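Local coordinates for Tol-Pal system protein TolB (Acinetobacter baumannii, PDB 7MX5) that serves as the periplasmic component of the Tol-Pal system, which probably aids outer membrane invagination during cell division and helps maintain outer membrane integrity, at residues L215-S227 / I259-A271. Sequence-based numbering, arbitrary orientation.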
ATOM      1  N   LEU A 215     -12.755  -2.781 -23.718  1.00 68.03           N
ATOM      2  CA  LEU A 215     -12.387  -2.765 -22.307  1.00 61.43           C
ATOM      3  C   LEU A 215     -11.014  -2.132 -22.120  1.00 56.21           C
ATOM      4  O   LEU A 215     -10.011  -2.638 -22.634  1.00 64.60           O
ATOM      5  CB  LEU A 215     -12.400  -4.185 -21.748  1.00 59.21           C
ATOM      6  CG  LEU A 215     -12.069  -4.335 -20.261  1.00 46.13           C
ATOM      7  CD1 LEU A 215     -13.078  -3.584 -19.409  1.00 46.44           C
ATOM      8  CD2 LEU A 215     -12.019  -5.805 -19.870  1.00 54.13           C
ATOM      9  N   ASN A 216     -10.969  -1.020 -21.385  1.00 54.86           N
ATOM     10  CA  ASN A 216      -9.704  -0.411 -20.994  1.00 49.56           C
ATOM     11  C   ASN A 216      -9.170  -1.000 -19.695  1.00 48.28           C
ATOM     12  O   ASN A 216      -7.960  -1.214 -19.562  1.00 46.94           O
ATOM     13  CB  ASN A 216      -9.864   1.105 -20.846  1.00 60.99           C
ATOM     14  CG  ASN A 216     -10.006   1.809 -22.180  1.00 68.93           C
ATOM     15  OD1 ASN A 216     -11.091   1.851 -22.761  1.00 63.04           O
ATOM     16  ND2 ASN A 216      -8.907   2.369 -22.673  1.00 77.23           N
ATOM     17  N   GLY A 217     -10.052  -1.267 -18.735  1.00 47.96           N
ATOM     18  CA  GLY A 217      -9.651  -1.887 -17.489  1.00 47.99           C
ATOM     19  C   GLY A 217      -9.852  -1.015 -16.267  1.00 53.05           C
ATOM     20  O   GLY A 217     -10.931  -0.448 -16.071  1.00 51.50           O
ATOM     21  N   ALA A 218      -8.808  -0.910 -15.439  1.00 49.61           N
ATOM     22  CA  ALA A 218      -8.815  -0.141 -14.200  1.00 54.78           C
ATOM     23  C   ALA A 218      -9.977  -0.552 -13.303  1.00 47.67           C
ATOM     24  O   ALA A 218     -10.900   0.244 -13.082  1.00 47.44           O
ATOM     25  CB  ALA A 218      -8.878   1.359 -14.495  1.00 43.42           C
ATOM     26  N   PRO A 219      -9.974  -1.768 -12.764  1.00 48.37           N
ATOM     27  CA  PRO A 219     -11.084  -2.193 -11.909  1.00 40.01           C
ATOM     28  C   PRO A 219     -10.993  -1.592 -10.515  1.00 54.64           C
ATOM     29  O   PRO A 219      -9.919  -1.228 -10.031  1.00 51.95           O
ATOM     30  CB  PRO A 219     -10.938  -3.719 -11.860  1.00 43.51           C
ATOM     31  CG  PRO A 219      -9.517  -3.997 -12.202  1.00 42.24           C
ATOM     32  CD  PRO A 219      -8.936  -2.805 -12.904  1.00 51.15           C
ATOM     33  N   SER A 220     -12.156  -1.485  -9.877  1.00 60.05           N
ATOM     34  CA  SER A 220     -12.262  -0.990  -8.513  1.00 48.40           C
ATOM     35  C   SER A 220     -13.555  -1.528  -7.921  1.00 50.41           C
ATOM     36  O   SER A 220     -14.594  -1.517  -8.586  1.00 56.88           O
ATOM     37  CB  SER A 220     -12.240   0.541  -8.462  1.00 47.19           C
ATOM     38  OG  SER A 220     -12.419   1.009  -7.136  1.00 57.13           O
ATOM     39  N   PHE A 221     -13.487  -1.991  -6.678  1.00 42.86           N
ATOM     40  CA  PHE A 221     -14.576  -2.740  -6.066  1.00 43.98           C
ATOM     41  C   PHE A 221     -15.301  -1.903  -5.021  1.00 47.34           C
ATOM     42  O   PHE A 221     -14.682  -1.125  -4.288  1.00 38.64           O
ATOM     43  CB  PHE A 221     -14.051  -4.028  -5.434  1.00 36.94           C
ATOM     44  CG  PHE A 221     -13.667  -5.068  -6.439  1.00 47.43           C
ATOM     45  CD1 PHE A 221     -14.636  -5.825  -7.076  1.00 37.52           C
ATOM     46  CD2 PHE A 221     -12.338  -5.274  -6.766  1.00 40.74           C
ATOM     47  CE1 PHE A 221     -14.287  -6.778  -8.010  1.00 37.94           C
ATOM     48  CE2 PHE A 221     -11.985  -6.225  -7.697  1.00 46.80           C
ATOM     49  CZ  PHE A 221     -12.960  -6.978  -8.321  1.00 39.19           C
ATOM     50  N   SER A 222     -16.620  -2.074  -4.969  1.00 44.32           N
ATOM     51  CA  SER A 222     -17.443  -1.355  -4.013  1.00 42.38           C
ATOM     52  C   SER A 222     -17.118  -1.798  -2.588  1.00 49.33           C
ATOM     53  O   SER A 222     -16.806  -2.967  -2.350  1.00 47.02           O
ATOM     54  CB  SER A 222     -18.921  -1.602  -4.300  1.00 43.10           C
ATOM     55  OG  SER A 222     -19.564  -0.430  -4.764  1.00 56.69           O
ATOM     56  N   PRO A 223     -17.175  -0.877  -1.623  1.00 44.21           N
ATOM     57  CA  PRO A 223     -16.960  -1.278  -0.222  1.00 43.29           C
ATOM     58  C   PRO A 223     -17.931  -2.343   0.258  1.00 51.11           C
ATOM     59  O   PRO A 223     -17.558  -3.173   1.097  1.00 47.47           O
ATOM     60  CB  PRO A 223     -17.134   0.032   0.558  1.00 42.22           C
ATOM     61  CG  PRO A 223     -16.938   1.122  -0.431  1.00 38.93           C
ATOM     62  CD  PRO A 223     -17.217   0.584  -1.801  1.00 43.44           C
ATOM     63  N   ASP A 224     -19.166  -2.350  -0.246  1.00 50.11           N
ATOM     64  CA  ASP A 224     -20.143  -3.354   0.163  1.00 49.77           C
ATOM     65  C   ASP A 224     -19.913  -4.710  -0.492  1.00 49.46           C
ATOM     66  O   ASP A 224     -20.647  -5.657  -0.189  1.00 47.92           O
ATOM     67  CB  ASP A 224     -21.568  -2.860  -0.132  1.00 46.61           C
ATOM     68  CG  ASP A 224     -21.814  -2.585  -1.612  1.00 56.80           C
ATOM     69  OD1 ASP A 224     -21.001  -3.003  -2.461  1.00 54.84           O
ATOM     70  OD2 ASP A 224     -22.839  -1.943  -1.927  1.00 51.74           O
ATOM     71  N   GLY A 225     -18.922  -4.825  -1.375  1.00 42.09           N
ATOM     72  CA  GLY A 225     -18.650  -6.083  -2.040  1.00 42.11           C
ATOM     73  C   GLY A 225     -19.691  -6.507  -3.047  1.00 46.32           C
ATOM     74  O   GLY A 225     -19.754  -7.688  -3.399  1.00 50.43           O
ATOM     75  N   LYS A 226     -20.512  -5.573  -3.532  1.00 49.84           N
ATOM     76  CA  LYS A 226     -21.599  -5.901  -4.442  1.00 51.81           C
ATOM     77  C   LYS A 226     -21.409  -5.372  -5.854  1.00 53.75           C
ATOM     78  O   LYS A 226     -22.082  -5.856  -6.769  1.00 58.42           O
ATOM     79  CB  LYS A 226     -22.931  -5.367  -3.895  1.00 49.10           C
ATOM     80  CG  LYS A 226     -23.220  -5.765  -2.457  1.00 58.35           C
ATOM     81  CD  LYS A 226     -24.700  -6.040  -2.251  1.00 52.21           C
ATOM     82  CE  LYS A 226     -24.943  -6.823  -0.973  1.00 74.22           C
ATOM     83  NZ  LYS A 226     -25.281  -8.247  -1.252  1.00 75.61           N
ATOM     84  N   SER A 227     -20.522  -4.401  -6.059  1.00 40.25           N
ATOM     85  CA  SER A 227     -20.379  -3.767  -7.361  1.00 48.43           C
ATOM     86  C   SER A 227     -18.907  -3.552  -7.680  1.00 52.69           C
ATOM     87  O   SER A 227     -18.042  -3.598  -6.801  1.00 50.43           O
ATOM     88  CB  SER A 227     -21.131  -2.431  -7.417  1.00 47.46           C
ATOM     89  OG  SER A 227     -22.487  -2.596  -7.040  1.00 56.26           O
ATOM     90  N   ILE A 259      -9.665  11.442 -22.828  1.00 80.59           N
ATOM     91  CA  ILE A 259      -8.476  10.912 -22.177  1.00 78.63           C
ATOM     92  C   ILE A 259      -8.861   9.624 -21.461  1.00 78.65           C
ATOM     93  O   ILE A 259     -10.039   9.325 -21.259  1.00 74.00           O
ATOM     94  CB  ILE A 259      -7.840  11.910 -21.184  1.00 81.78           C
ATOM     95  CG1 ILE A 259      -8.850  12.317 -20.110  1.00 71.99           C
ATOM     96  CG2 ILE A 259      -7.301  13.130 -21.920  1.00 77.57           C
ATOM     97  CD1 ILE A 259      -8.213  12.871 -18.853  1.00 67.01           C
ATOM     98  N   ASP A 260      -7.846   8.854 -21.080  1.00 84.12           N
ATOM     99  CA  ASP A 260      -8.074   7.628 -20.330  1.00 85.62           C
ATOM    100  C   ASP A 260      -8.342   7.955 -18.867  1.00 80.65           C
ATOM    101  O   ASP A 260      -7.656   8.785 -18.264  1.00 77.64           O
ATOM    102  CB  ASP A 260      -6.876   6.688 -20.452  1.00 89.33           C
ATOM    103  CG  ASP A 260      -7.290   5.255 -20.725  1.00 98.09           C
ATOM    104  OD1 ASP A 260      -8.031   4.680 -19.899  1.00 89.19           O
ATOM    105  OD2 ASP A 260      -6.877   4.702 -21.768  1.00104.16           O
ATOM    106  N   THR A 261      -9.347   7.295 -18.298  1.00 65.49           N
ATOM    107  CA  THR A 261      -9.808   7.591 -16.952  1.00 61.64           C
ATOM    108  C   THR A 261      -9.880   6.314 -16.126  1.00 64.26           C
ATOM    109  O   THR A 261      -9.870   5.200 -16.656  1.00 63.16           O
ATOM    110  CB  THR A 261     -11.181   8.276 -16.968  1.00 61.19           C
ATOM    111  OG1 THR A 261     -11.544   8.658 -15.635  1.00 60.52           O
ATOM    112  CG2 THR A 261     -12.237   7.337 -17.531  1.00 62.83           C
ATOM    113  N   GLU A 262      -9.943   6.497 -14.807  1.00 68.88           N
ATOM    114  CA  GLU A 262     -10.072   5.406 -13.853  1.00 62.90           C
ATOM    115  C   GLU A 262     -10.989   5.851 -12.723  1.00 59.54           C
ATOM    116  O   GLU A 262     -10.875   6.978 -12.234  1.00 58.82           O
ATOM    117  CB  GLU A 262      -8.710   4.977 -13.279  1.00 60.51           C
ATOM    118  CG  GLU A 262      -7.605   4.801 -14.312  1.00 61.57           C
ATOM    119  CD  GLU A 262      -6.834   6.083 -14.564  1.00 65.86           C
ATOM    120  OE1 GLU A 262      -7.133   7.099 -13.900  1.00 58.26           O
ATOM    121  OE2 GLU A 262      -5.935   6.075 -15.430  1.00 64.63           O
ATOM    122  N   ALA A 263     -11.891   4.964 -12.311  1.00 42.46           N
ATOM    123  CA  ALA A 263     -12.854   5.252 -11.258  1.00 34.49           C
ATOM    124  C   ALA A 263     -12.482   4.500  -9.988  1.00 36.94           C
ATOM    125  O   ALA A 263     -12.105   3.325 -10.039  1.00 41.50           O
ATOM    126  CB  ALA A 263     -14.272   4.874 -11.694  1.00 40.03           C
ATOM    127  N   ARG A 264     -12.587   5.183  -8.849  1.00 30.82           N
ATOM    128  CA  ARG A 264     -12.245   4.613  -7.550  1.00 39.93           C
ATOM    129  C   ARG A 264     -13.343   4.956  -6.554  1.00 38.77           C
ATOM    130  O   ARG A 264     -13.661   6.134  -6.362  1.00 35.40           O
ATOM    131  CB  ARG A 264     -10.892   5.134  -7.055  1.00 42.57           C
ATOM    132  CG  ARG A 264      -9.742   4.905  -8.023  1.00 42.02           C
ATOM    133  CD  ARG A 264      -8.876   3.740  -7.577  1.00 42.55           C
ATOM    134  NE  ARG A 264      -7.883   3.381  -8.582  1.00 51.62           N
ATOM    135  CZ  ARG A 264      -6.637   3.020  -8.309  1.00 57.34           C
ATOM    136  NH1 ARG A 264      -6.189   2.968  -7.065  1.00 46.39           N
ATOM    137  NH2 ARG A 264      -5.819   2.703  -9.308  1.00 54.32           N
ATOM    138  N   TYR A 265     -13.907   3.931  -5.918  1.00 37.33           N
ATOM    139  CA  TYR A 265     -14.988   4.137  -4.962  1.00 35.58           C
ATOM    140  C   TYR A 265     -14.509   4.922  -3.748  1.00 36.38           C
ATOM    141  O   TYR A 265     -13.371   4.766  -3.295  1.00 34.86           O
ATOM    142  CB  TYR A 265     -15.551   2.796  -4.493  1.00 35.61           C
ATOM    143  CG  TYR A 265     -16.438   2.082  -5.484  1.00 48.45           C
ATOM    144  CD1 TYR A 265     -17.773   2.435  -5.632  1.00 49.72           C
ATOM    145  CD2 TYR A 265     -15.950   1.032  -6.247  1.00 38.24           C
ATOM    146  CE1 TYR A 265     -18.590   1.774  -6.531  1.00 53.57           C
ATOM    147  CE2 TYR A 265     -16.758   0.361  -7.142  1.00 39.83           C
ATOM    148  CZ  TYR A 265     -18.077   0.734  -7.279  1.00 50.18           C
ATOM    149  OH  TYR A 265     -18.883   0.068  -8.175  1.00 56.00           O
ATOM    150  N   THR A 266     -15.391   5.762  -3.215  1.00 31.45           N
ATOM    151  CA  THR A 266     -15.139   6.325  -1.897  1.00 36.32           C
ATOM    152  C   THR A 266     -15.424   5.266  -0.831  1.00 36.39           C
ATOM    153  O   THR A 266     -16.355   4.472  -0.983  1.00 32.35           O
ATOM    154  CB  THR A 266     -16.011   7.557  -1.656  1.00 37.08           C
ATOM    155  OG1 THR A 266     -17.385   7.228  -1.891  1.00 36.15           O
ATOM    156  CG2 THR A 266     -15.600   8.694  -2.581  1.00 35.79           C
ATOM    157  N   PRO A 267     -14.639   5.226   0.250  1.00 38.10           N
ATOM    158  CA  PRO A 267     -14.801   4.144   1.237  1.00 39.54           C
ATOM    159  C   PRO A 267     -16.152   4.134   1.936  1.00 40.36           C
ATOM    160  O   PRO A 267     -16.474   3.134   2.591  1.00 37.58           O
ATOM    161  CB  PRO A 267     -13.662   4.398   2.234  1.00 35.04           C
ATOM    162  CG  PRO A 267     -13.297   5.830   2.048  1.00 34.32           C
ATOM    163  CD  PRO A 267     -13.539   6.139   0.603  1.00 32.39           C
ATOM    164  N   ASP A 268     -16.949   5.194   1.822  1.00 33.44           N
ATOM    165  CA  ASP A 268     -18.278   5.221   2.418  1.00 46.48           C
ATOM    166  C   ASP A 268     -19.354   4.669   1.492  1.00 41.22           C
ATOM    167  O   ASP A 268     -20.519   4.588   1.898  1.00 36.22           O
ATOM    168  CB  ASP A 268     -18.642   6.650   2.842  1.00 41.79           C
ATOM    169  CG  ASP A 268     -18.439   7.665   1.730  1.00 49.81           C
ATOM    170  OD1 ASP A 268     -18.392   7.267   0.546  1.00 38.06           O
ATOM    171  OD2 ASP A 268     -18.325   8.868   2.043  1.00 46.34           O
ATOM    172  N   GLY A 269     -18.998   4.294   0.265  1.00 32.73           N
ATOM    173  CA  GLY A 269     -19.959   3.785  -0.690  1.00 40.36           C
ATOM    174  C   GLY A 269     -20.904   4.812  -1.269  1.00 42.65           C
ATOM    175  O   GLY A 269     -21.782   4.443  -2.059  1.00 47.31           O
ATOM    176  N   LYS A 270     -20.757   6.089  -0.910  1.00 40.40           N
ATOM    177  CA  LYS A 270     -21.666   7.119  -1.393  1.00 38.32           C
ATOM    178  C   LYS A 270     -21.325   7.606  -2.794  1.00 40.66           C
ATOM    179  O   LYS A 270     -22.209   8.123  -3.485  1.00 35.88           O
ATOM    180  CB  LYS A 270     -21.667   8.315  -0.437  1.00 39.48           C
ATOM    181  CG  LYS A 270     -22.038   7.982   0.998  1.00 47.63           C
ATOM    182  CD  LYS A 270     -22.944   9.053   1.584  1.00 49.91           C
ATOM    183  CE  LYS A 270     -22.453   9.511   2.946  1.00 54.98           C
ATOM    184  NZ  LYS A 270     -22.415  10.998   3.046  1.00 57.67           N
ATOM    185  N   ALA A 271     -20.079   7.455  -3.230  1.00 38.42           N
ATOM    186  CA  ALA A 271     -19.635   8.084  -4.465  1.00 39.21           C
ATOM    187  C   ALA A 271     -18.382   7.379  -4.964  1.00 40.97           C
ATOM    188  O   ALA A 271     -17.893   6.424  -4.356  1.00 35.13           O
ATOM    189  CB  ALA A 271     -19.379   9.578  -4.248  1.00 37.21           C
TER
HETATM  190  O   HOH W   1      -9.629   2.438 -10.808  1.00 43.99           O
HETATM  191  O   HOH W   2     -12.080   2.405 -13.506  1.00 46.79           O
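Neighbouring blades of the TolB beta-propeller meet here through their first, innermost strands: 215-221 and 263-265 run side by side, 13° from parallel, each followed by a type I turn. Their axes approach no closer than 6.3 Å, and side chains and water bridge the gap. Tyr265 contributes more surface than any other residue. With CG anti to its own carbonyl carbon (chi1 -75°), its ring reaches across to the blade of 215-221. CA of Ser222 lies 3.6 Å from the ring centroid, a CH-pi contact over the face, and Ser222 OG sits above that face toward the rim. Ser220 O meets the edge, 3.2 Å from Tyr265 CE2, while Pro223 CD packs against Tyr265 CB at 3.9 Å. The phenol OH continues to a weak hydrogen bond with Gln242. Ser220 OG accepts a weak but fairly straight hydrogen bond from Tyr265 N (3.5 Å, 163°). Further along, one water donates to Ala218 O (2.5 Å) and accepts from Ala263 N (2.8 Å); a second, held by Ala263 O and Arg264 NE, reaches Ala218 O by a weak bond. Tyrosine and waters are this example's own means; adjoining blades whose inner strands run nearly parallel without direct backbone pairing are characteristic of a beta-propeller.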